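Local coordinates for protein FMN Adenylyltransferase (Candida glabrata, PDB 3FWK) that transfers the adenylyl group of ATP to FMN to make FAD, the last step of flavin cofactor biosynthesis, at residues N40-I45 against L197-L202; I61-N66 against A163-I168; K179-T184 against Y192-L197. All blocks are in the same frame, centred on the assembly; numbering follows the deposited sequence.

Contact 1 (N40-I45 against L197-L202)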
loop_
_atom_site.group_PDB
_atom_site.type_symbol
_atom_site.label_atom_id
_atom_site.label_comp_id
_atom_site.label_asym_id
_atom_site.label_seq_id
_atom_site.Cartn_x
_atom_site.Cartn_y
_atom_site.Cartn_z
ATOM N N ASN A 40 4.944 -14.721 5.231
ATOM C CA ASN A 40 5.190 -16.044 4.683
ATOM C C ASN A 40 4.063 -16.529 3.772
ATOM O O ASN A 40 4.322 -17.119 2.732
ATOM C CB ASN A 40 5.472 -17.032 5.812
ATOM C CG ASN A 40 6.827 -16.791 6.448
ATOM O OD1 ASN A 40 7.745 -16.323 5.792
ATOM N ND2 ASN A 40 6.938 -17.105 7.729
ATOM N N THR A 41 2.816 -16.257 4.159
ATOM C CA THR A 41 1.710 -16.621 3.279
ATOM C C THR A 41 1.757 -15.839 1.965
ATOM O O THR A 41 1.582 -16.430 0.879
ATOM C CB THR A 41 0.369 -16.390 3.969
ATOM O OG1 THR A 41 0.313 -17.276 5.083
ATOM C CG2 THR A 41 -0.827 -16.690 3.061
ATOM N N THR A 42 2.013 -14.525 2.042
ATOM C CA THR A 42 2.114 -13.724 0.807
ATOM C C THR A 42 3.233 -14.239 -0.107
ATOM O O THR A 42 3.070 -14.335 -1.320
ATOM C CB THR A 42 2.303 -12.253 1.181
ATOM O OG1 THR A 42 1.136 -11.786 1.852
ATOM C CG2 THR A 42 2.622 -11.396 -0.055
ATOM N N LYS A 43 4.394 -14.523 0.489
ATOM C CA LYS A 43 5.526 -15.040 -0.292
ATOM C C LYS A 43 5.174 -16.334 -0.989
ATOM O O LYS A 43 5.515 -16.528 -2.145
ATOM C CB LYS A 43 6.739 -15.299 0.612
ATOM C CG LYS A 43 7.502 -14.090 1.066
ATOM C CD LYS A 43 8.795 -14.614 1.785
ATOM C CE LYS A 43 9.764 -13.553 2.176
ATOM N NZ LYS A 43 11.137 -14.192 2.279
ATOM N N SER A 44 4.470 -17.235 -0.296
ATOM C CA SER A 44 4.104 -18.479 -0.944
ATOM C C SER A 44 3.136 -18.258 -2.109
ATOM O O SER A 44 3.269 -18.886 -3.158
ATOM C CB SER A 44 3.498 -19.423 0.082
ATOM O OG SER A 44 3.213 -20.653 -0.522
ATOM N N ILE A 45 2.163 -17.364 -1.937
ATOM C CA ILE A 45 1.235 -17.076 -3.015
ATOM C C ILE A 45 2.029 -16.586 -4.235
ATOM O O ILE A 45 1.770 -17.027 -5.360
ATOM C CB ILE A 45 0.187 -16.033 -2.555
ATOM C CG1 ILE A 45 -0.771 -16.683 -1.530
ATOM C CG2 ILE A 45 -0.586 -15.475 -3.743
ATOM C CD1 ILE A 45 -1.575 -15.666 -0.727
ATOM N N LEU A 197 -2.574 -10.148 -0.467
ATOM C CA LEU A 197 -2.605 -9.398 0.778
ATOM C C LEU A 197 -3.893 -9.646 1.553
ATOM O O LEU A 197 -4.147 -9.004 2.588
ATOM C CB LEU A 197 -2.475 -7.882 0.482
ATOM C CG LEU A 197 -1.783 -7.087 1.587
ATOM C CD1 LEU A 197 -0.280 -7.403 1.683
ATOM C CD2 LEU A 197 -2.044 -5.596 1.393
ATOM N N LEU A 198 -4.733 -10.601 1.116
ATOM C CA LEU A 198 -6.106 -10.667 1.644
ATOM C C LEU A 198 -6.159 -10.934 3.141
ATOM O O LEU A 198 -7.015 -10.411 3.838
ATOM C CB LEU A 198 -6.889 -11.788 0.938
ATOM C CG LEU A 198 -7.203 -11.504 -0.524
ATOM C CD1 LEU A 198 -7.729 -12.774 -1.212
ATOM C CD2 LEU A 198 -8.262 -10.396 -0.625
ATOM N N HIS A 199 -5.216 -11.757 3.616
ATOM C CA HIS A 199 -5.166 -12.201 5.017
ATOM C C HIS A 199 -4.475 -11.203 5.961
ATOM O O HIS A 199 -4.404 -11.470 7.158
ATOM C CB HIS A 199 -4.427 -13.533 5.097
ATOM C CG HIS A 199 -3.080 -13.465 4.468
ATOM N ND1 HIS A 199 -2.919 -13.437 3.105
ATOM C CD2 HIS A 199 -1.853 -13.308 5.008
ATOM C CE1 HIS A 199 -1.633 -13.287 2.835
ATOM N NE2 HIS A 199 -0.961 -13.205 3.974
ATOM N N TRP A 200 -3.929 -10.102 5.445
ATOM C CA TRP A 200 -3.297 -9.113 6.305
ATOM C C TRP A 200 -4.346 -8.347 7.080
ATOM O O TRP A 200 -5.412 -8.046 6.541
ATOM C CB TRP A 200 -2.448 -8.136 5.458
ATOM C CG TRP A 200 -1.164 -8.702 5.016
ATOM C CD1 TRP A 200 -0.967 -9.822 4.232
ATOM C CD2 TRP A 200 0.119 -8.239 5.386
ATOM N NE1 TRP A 200 0.379 -10.069 4.084
ATOM C CE2 TRP A 200 1.065 -9.107 4.781
ATOM C CE3 TRP A 200 0.578 -7.154 6.150
ATOM C CZ2 TRP A 200 2.441 -8.953 4.955
ATOM C CZ3 TRP A 200 1.972 -7.003 6.326
ATOM C CH2 TRP A 200 2.882 -7.892 5.706
ATOM N N ASN A 201 -4.054 -8.024 8.333
ATOM C CA ASN A 201 -4.856 -7.123 9.134
ATOM C C ASN A 201 -4.197 -5.749 9.217
ATOM O O ASN A 201 -3.000 -5.592 8.931
ATOM C CB ASN A 201 -4.932 -7.677 10.611
ATOM C CG ASN A 201 -5.253 -9.167 10.688
ATOM O OD1 ASN A 201 -6.328 -9.575 10.255
ATOM N ND2 ASN A 201 -4.344 -9.965 11.276
ATOM N N LEU A 202 -4.976 -4.757 9.649
ATOM C CA LEU A 202 -4.495 -3.387 9.750
ATOM C C LEU A 202 -3.217 -3.321 10.593
ATOM O O LEU A 202 -2.267 -2.640 10.218
ATOM C CB LEU A 202 -5.597 -2.505 10.333
ATOM C CG LEU A 202 -5.242 -1.021 10.534
ATOM C CD1 LEU A 202 -4.772 -0.377 9.223
ATOM C CD2 LEU A 202 -6.427 -0.298 11.154
#

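Contact 2 (I61-N66 against A163-I168)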
loop_
_atom_site.group_PDB
_atom_site.type_symbol
_atom_site.label_atom_id
_atom_site.label_comp_id
_atom_site.label_asym_id
_atom_site.label_seq_id
_atom_site.Cartn_x
_atom_site.Cartn_y
_atom_site.Cartn_z
ATOM N N ILE A 61 2.143 -9.702 -16.198
ATOM C CA ILE A 61 1.595 -9.209 -14.948
ATOM C C ILE A 61 1.745 -7.688 -14.875
ATOM O O ILE A 61 2.855 -7.156 -15.083
ATOM C CB ILE A 61 2.319 -9.811 -13.731
ATOM C CG1 ILE A 61 2.202 -11.339 -13.724
ATOM C CG2 ILE A 61 1.751 -9.216 -12.406
ATOM C CD1 ILE A 61 2.877 -11.990 -12.535
ATOM N N SER A 62 0.668 -6.993 -14.529
ATOM C CA SER A 62 0.769 -5.585 -14.149
ATOM C C SER A 62 0.384 -5.433 -12.676
ATOM O O SER A 62 -0.333 -6.257 -12.131
ATOM C CB SER A 62 -0.114 -4.722 -15.035
ATOM O OG SER A 62 0.521 -4.452 -16.277
ATOM N N PHE A 63 0.904 -4.395 -12.045
ATOM C CA PHE A 63 0.678 -4.168 -10.644
ATOM C C PHE A 63 -0.257 -2.975 -10.477
ATOM O O PHE A 63 0.081 -1.879 -10.927
ATOM C CB PHE A 63 2.037 -3.941 -9.945
ATOM C CG PHE A 63 1.942 -3.917 -8.454
ATOM C CD1 PHE A 63 2.459 -4.993 -7.707
ATOM C CD2 PHE A 63 1.324 -2.873 -7.785
ATOM C CE1 PHE A 63 2.357 -5.031 -6.337
ATOM C CE2 PHE A 63 1.207 -2.895 -6.384
ATOM C CZ PHE A 63 1.733 -3.971 -5.656
ATOM N N SER A 64 -1.412 -3.151 -9.816
ATOM C CA SER A 64 -2.303 -2.027 -9.561
ATOM C C SER A 64 -1.893 -1.304 -8.292
ATOM O O SER A 64 -1.954 -1.878 -7.212
ATOM C CB SER A 64 -3.764 -2.504 -9.485
ATOM O OG SER A 64 -4.595 -1.352 -9.338
ATOM N N TYR A 65 -1.468 -0.062 -8.415
ATOM C CA TYR A 65 -0.889 0.693 -7.316
ATOM C C TYR A 65 -1.569 2.014 -7.131
ATOM O O TYR A 65 -1.581 2.839 -8.058
ATOM C CB TYR A 65 0.606 0.928 -7.590
ATOM C CG TYR A 65 1.354 1.686 -6.515
ATOM C CD1 TYR A 65 1.702 1.093 -5.311
ATOM C CD2 TYR A 65 1.790 3.015 -6.774
ATOM C CE1 TYR A 65 2.361 1.807 -4.331
ATOM C CE2 TYR A 65 2.503 3.707 -5.835
ATOM C CZ TYR A 65 2.766 3.110 -4.613
ATOM O OH TYR A 65 3.504 3.765 -3.651
ATOM N N ASN A 66 -2.094 2.268 -5.934
ATOM C CA ASN A 66 -2.831 3.514 -5.691
ATOM C C ASN A 66 -2.227 4.361 -4.594
ATOM O O ASN A 66 -2.892 5.299 -4.108
ATOM C CB ASN A 66 -4.298 3.228 -5.395
ATOM C CG ASN A 66 -4.490 2.413 -4.104
ATOM O OD1 ASN A 66 -3.620 2.389 -3.225
ATOM N ND2 ASN A 66 -5.627 1.717 -3.994
ATOM N N ALA A 163 -2.682 -10.897 -15.998
ATOM C CA ALA A 163 -2.975 -10.920 -14.570
ATOM C C ALA A 163 -2.597 -9.574 -13.992
ATOM O O ALA A 163 -1.674 -8.899 -14.485
ATOM C CB ALA A 163 -2.192 -12.041 -13.885
ATOM N N ILE A 164 -3.323 -9.161 -12.949
ATOM C CA ILE A 164 -3.081 -7.876 -12.287
ATOM C C ILE A 164 -3.032 -8.096 -10.777
ATOM O O ILE A 164 -3.907 -8.758 -10.211
ATOM C CB ILE A 164 -4.086 -6.813 -12.671
ATOM C CG1 ILE A 164 -3.937 -6.580 -14.186
ATOM C CG2 ILE A 164 -3.777 -5.497 -11.927
ATOM C CD1 ILE A 164 -4.649 -5.445 -14.733
ATOM N N VAL A 165 -1.987 -7.549 -10.159
ATOM C CA VAL A 165 -1.813 -7.625 -8.720
ATOM C C VAL A 165 -2.640 -6.526 -8.051
ATOM O O VAL A 165 -2.521 -5.337 -8.429
ATOM C CB VAL A 165 -0.331 -7.473 -8.343
ATOM C CG1 VAL A 165 -0.161 -7.571 -6.837
ATOM C CG2 VAL A 165 0.530 -8.491 -9.054
ATOM N N ILE A 166 -3.454 -6.907 -7.067
ATOM C CA ILE A 166 -4.371 -5.977 -6.402
ATOM C C ILE A 166 -4.151 -6.037 -4.903
ATOM O O ILE A 166 -4.171 -7.113 -4.314
ATOM C CB ILE A 166 -5.814 -6.316 -6.723
ATOM C CG1 ILE A 166 -6.025 -6.199 -8.225
ATOM C CG2 ILE A 166 -6.793 -5.372 -6.041
ATOM C CD1 ILE A 166 -7.368 -6.663 -8.696
ATOM N N GLY A 167 -4.013 -4.880 -4.262
ATOM C CA GLY A 167 -3.662 -4.846 -2.822
ATOM C C GLY A 167 -4.812 -4.765 -1.821
ATOM O O GLY A 167 -4.714 -4.125 -0.791
ATOM N N ILE A 168 -5.880 -5.462 -2.087
ATOM C CA ILE A 168 -7.036 -5.469 -1.198
ATOM C C ILE A 168 -6.933 -6.484 -0.060
ATOM O O ILE A 168 -6.267 -7.534 -0.191
ATOM C CB ILE A 168 -8.217 -5.708 -2.126
ATOM C CG1 ILE A 168 -9.552 -5.508 -1.418
ATOM C CG2 ILE A 168 -8.076 -7.029 -2.853
ATOM C CD1 ILE A 168 -10.719 -5.327 -2.389
HETATM O O HOH W 1 -4.490 -2.491 -6.002
#

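Contact 3 (K179-T184 against Y192-L197)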
loop_
_atom_site.group_PDB
_atom_site.type_symbol
_atom_site.label_atom_id
_atom_site.label_comp_id
_atom_site.label_asym_id
_atom_site.label_seq_id
_atom_site.Cartn_x
_atom_site.Cartn_y
_atom_site.Cartn_z
ATOM N N LYS A 179 -10.407 -14.443 -3.379
ATOM C CA LYS A 179 -9.392 -15.458 -3.202
ATOM C C LYS A 179 -8.086 -14.981 -3.781
ATOM O O LYS A 179 -8.056 -14.040 -4.577
ATOM C CB LYS A 179 -9.802 -16.774 -3.866
ATOM C CG LYS A 179 -11.050 -17.366 -3.255
ATOM C CD LYS A 179 -11.233 -18.877 -3.428
ATOM C CE LYS A 179 -12.252 -19.492 -2.470
ATOM N NZ LYS A 179 -12.650 -20.899 -2.855
ATOM N N PRO A 180 -6.964 -15.616 -3.386
ATOM C CA PRO A 180 -5.660 -15.123 -3.881
ATOM C C PRO A 180 -5.475 -15.121 -5.392
ATOM O O PRO A 180 -4.731 -14.288 -5.910
ATOM C CB PRO A 180 -4.646 -16.050 -3.191
ATOM C CG PRO A 180 -5.347 -16.424 -1.898
ATOM C CD PRO A 180 -6.808 -16.629 -2.332
ATOM N N ILE A 181 -6.107 -16.064 -6.073
ATOM C CA ILE A 181 -6.057 -16.150 -7.547
ATOM C C ILE A 181 -7.505 -16.271 -8.003
ATOM O O ILE A 181 -8.205 -17.199 -7.596
ATOM C CB ILE A 181 -5.246 -17.355 -7.992
ATOM C CG1 ILE A 181 -3.761 -17.055 -7.761
ATOM C CG2 ILE A 181 -5.372 -17.541 -9.516
ATOM C CD1 ILE A 181 -2.857 -18.268 -7.899
ATOM N N GLN A 182 -7.972 -15.326 -8.810
ATOM C CA GLN A 182 -9.402 -15.225 -9.063
ATOM C C GLN A 182 -9.653 -14.446 -10.358
ATOM O O GLN A 182 -9.257 -13.269 -10.463
ATOM C CB GLN A 182 -10.028 -14.408 -7.892
ATOM C CG GLN A 182 -11.533 -14.301 -7.912
ATOM C CD GLN A 182 -12.057 -13.559 -6.707
ATOM O OE1 GLN A 182 -11.303 -13.097 -5.833
ATOM N NE2 GLN A 182 -13.394 -13.547 -6.577
ATOM N N LYS A 183 -10.335 -15.029 -11.333
ATOM C CA LYS A 183 -10.647 -14.275 -12.558
ATOM C C LYS A 183 -11.512 -13.070 -12.216
ATOM O O LYS A 183 -12.276 -13.044 -11.239
ATOM C CB LYS A 183 -11.343 -15.180 -13.590
ATOM C CG LYS A 183 -10.387 -16.046 -14.340
ATOM C CD LYS A 183 -11.080 -16.847 -15.429
ATOM C CE LYS A 183 -10.150 -17.744 -16.180
ATOM N NZ LYS A 183 -9.495 -17.041 -17.267
ATOM N N THR A 184 -11.408 -12.044 -13.075
ATOM C CA THR A 184 -12.195 -10.825 -12.932
ATOM C C THR A 184 -13.685 -11.064 -13.154
ATOM O O THR A 184 -14.104 -12.082 -13.731
ATOM C CB THR A 184 -11.735 -9.773 -13.964
ATOM O OG1 THR A 184 -11.720 -10.411 -15.240
ATOM C CG2 THR A 184 -10.373 -9.236 -13.629
ATOM N N TYR A 192 -6.639 -12.570 -14.661
ATOM C CA TYR A 192 -6.637 -13.112 -13.294
ATOM C C TYR A 192 -6.254 -11.998 -12.321
ATOM O O TYR A 192 -5.256 -11.279 -12.532
ATOM C CB TYR A 192 -5.591 -14.222 -13.179
ATOM C CG TYR A 192 -6.099 -15.580 -13.568
ATOM C CD1 TYR A 192 -6.709 -16.375 -12.606
ATOM C CD2 TYR A 192 -5.950 -16.090 -14.863
ATOM C CE1 TYR A 192 -7.176 -17.663 -12.897
ATOM C CE2 TYR A 192 -6.415 -17.420 -15.184
ATOM C CZ TYR A 192 -7.023 -18.164 -14.153
ATOM O OH TYR A 192 -7.503 -19.436 -14.406
ATOM N N ARG A 193 -7.070 -11.806 -11.310
ATOM C CA ARG A 193 -6.653 -11.020 -10.167
ATOM C C ARG A 193 -5.729 -11.827 -9.275
ATOM O O ARG A 193 -6.003 -12.976 -8.943
ATOM C CB ARG A 193 -7.873 -10.594 -9.354
ATOM C CG ARG A 193 -8.865 -9.734 -10.143
ATOM C CD ARG A 193 -10.039 -9.367 -9.279
ATOM N NE ARG A 193 -10.999 -10.448 -9.352
ATOM C CZ ARG A 193 -12.214 -10.390 -8.823
ATOM N NH1 ARG A 193 -12.552 -9.383 -8.004
ATOM N NH2 ARG A 193 -13.095 -11.350 -9.103
ATOM N N LEU A 194 -4.633 -11.202 -8.883
ATOM C CA LEU A 194 -3.643 -11.757 -7.967
ATOM C C LEU A 194 -3.737 -10.953 -6.722
ATOM O O LEU A 194 -3.436 -9.755 -6.721
ATOM C CB LEU A 194 -2.245 -11.663 -8.596
ATOM C CG LEU A 194 -2.105 -12.253 -10.002
ATOM C CD1 LEU A 194 -0.733 -11.944 -10.555
ATOM C CD2 LEU A 194 -2.402 -13.751 -10.025
ATOM N N GLN A 195 -4.223 -11.584 -5.644
ATOM C CA GLN A 195 -4.623 -10.847 -4.439
ATOM C C GLN A 195 -3.897 -11.446 -3.251
ATOM O O GLN A 195 -4.459 -12.253 -2.511
ATOM C CB GLN A 195 -6.138 -10.907 -4.263
ATOM C CG GLN A 195 -6.809 -10.103 -5.384
ATOM C CD GLN A 195 -8.295 -10.253 -5.587
ATOM O OE1 GLN A 195 -8.954 -9.264 -5.910
ATOM N NE2 GLN A 195 -8.836 -11.467 -5.449
ATOM N N PRO A 196 -2.618 -11.104 -3.072
ATOM C CA PRO A 196 -1.768 -11.798 -2.095
ATOM C C PRO A 196 -1.756 -11.179 -0.702
ATOM O O PRO A 196 -0.943 -11.616 0.131
ATOM C CB PRO A 196 -0.361 -11.707 -2.746
ATOM C CG PRO A 196 -0.569 -11.076 -4.128
ATOM C CD PRO A 196 -1.795 -10.240 -3.937
ATOM N N LEU A 197 -2.574 -10.148 -0.467
ATOM C CA LEU A 197 -2.605 -9.398 0.778
ATOM C C LEU A 197 -3.893 -9.646 1.553
ATOM O O LEU A 197 -4.147 -9.004 2.588
ATOM C CB LEU A 197 -2.475 -7.882 0.482
ATOM C CG LEU A 197 -1.783 -7.087 1.587
ATOM C CD1 LEU A 197 -0.280 -7.403 1.683
ATOM C CD2 LEU A 197 -2.044 -5.596 1.393
#

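Contact 1 (N40-I45 against L197-L202)
The indole of W200 donates its NE1 hydrogen to the hydroxyl of T42, with NE1 to OG1 at 2.9 Å and an N-H...O angle of 152°. OG1 lies at the edge of the indole, 17° out of its plane, and the two side chains meet at about a right angle. The first torsion of T42 holds OG1 beside the backbone N, where it faces W200 NE1. P196 O is the main partner of this buried oxygen; A38 O is a second carbonyl bonded to it, and the two can only share the single hydroxyl hydrogen.

The imidazole of H199 supplies the second polar element: its NE2 is hydrogen-bonded to A38 O, one turn before T42 on helix 31-50. T42 OG1 approaches the edge of this ring, 3.3 Å from H199 CE1.

The remaining contacts are apolar. T41 CG2 lies over one face of the imidazole in a CH-pi contact, 3.7 Å from the H199 ring centroid and 19° off the ring normal. W200 CD1 lies near the rim of the opposite face, 3.4 Å above the H199 plane. I45 CD1 comes more loosely to H199 CE1, at 4.3 Å.

On the loop side, a type I beta turn from L197 to W200, closed by W200 N to L197 O at 3.1 Å, presents both rings. The arrangement is that of a loop following a sheet strand, fastened through its turn to a packed helix, here helix 31-50 of a Rossmann-like alpha/beta fold.

Contact 2 (I61-N66 against A163-I168)
V165 packs between I61 and F63, and its branches can be followed outward one by one. CB lies 3.8 Å from F63 CD1. CG1, set anti to the backbone N (chi1 -179°), continues toward the same ring and comes to 3.6 Å from F63 CE1, meeting it obliquely. CG2, beside the backbone N, turns the other way and touches I61 CG2 at 3.6 Å. On this face of the sheet I61, F63 and V165 are covered by helix 69-86 through L74, L75 and Y78. On the other face, I164 CG2 reaches S64 CB at 3.9 Å, against F151 and F154 of helix 147-157.

The parallel register sets these pairs. I61, S62 and F63 pair with A163, I164 and V165, the short strand axes inclined at 31°. S62 gives its N-H to A163 O and receives that of V165 on its own O, while S64 N closes the ladder on V165 O at 2.8 Å with an angle of 157°. Beyond it the two chains part: a water donates to S64 O at 2.9 Å and, in the conformer of G167 described, accepts from G167 N.

Helices 69-86 and 147-157 on the two faces make this the centre of a three-layer alpha/beta/alpha sandwich, in keeping with the Rossmann-like fold. Chemically, the contact implies directional backbone bonds within the sheet and hydrocarbon packing across V165, with water taking over where the chains diverge.

Contact 3 (K179-T184 against Y192-L197)
Q182 OE1 is gripped by two donors, K179 N at 2.9 Å and Q195 NE2 at 3.0 Å, which arrive from opposite faces of its amide plane. Q195 follows the second strand of the beta hairpin 181-183/192-194; its side chain reaches back to the first, and NE2 also donates to K179 O. Both acceptors lie close to the Q195 amide plane, which fixes the rotation of that amide.

Q182 and R193 form the hydrogen-bonded antiparallel pair, R193 N giving to Q182 O and Q182 N to R193 O. Their side chains run alongside each other, the extended Q182 chain laying CD over one guanidinium face, 3.4 Å above it and offset toward the rim, the planes 31° apart. A bend at chi3 brings R193 NH2 to K183 O, 2.8 Å away at an angle of 161°, with the oxygen at the guanidinium edge.

On the other face of the hairpin, I181 CG2, in the conformer described, meets Y192 CD1 obliquely at 3.6 Å. Y192 also touches the bound beta-D-glucopyranose, whose pocket includes W54. K183 crosses the Y192 ring obliquely, CG over its centre, 3.9 Å from the centroid and 13° off the normal.

From the N terminus, helix 31-50 supplies the first half of contact 1, whose loop closes only at 197-202, after the sheet strands have been made. Contact 2 is nested inside that loop: strand 61-64 leads away and, after two further strands and three helices, meets strand 163-165. Contact 3 follows in series, also within the loop of contact 1, as a short hairpin closure. Strand 192-194 lies beside strand 163-165, so contacts 2 and 3 share one sheet, bridged by backbone bonds such as I166 N to L194 O. L197 ends contact 3 and begins contact 1, carrying the chain from the hairpin to the turn that packs on helix 31-50, ahead of helix 202-212.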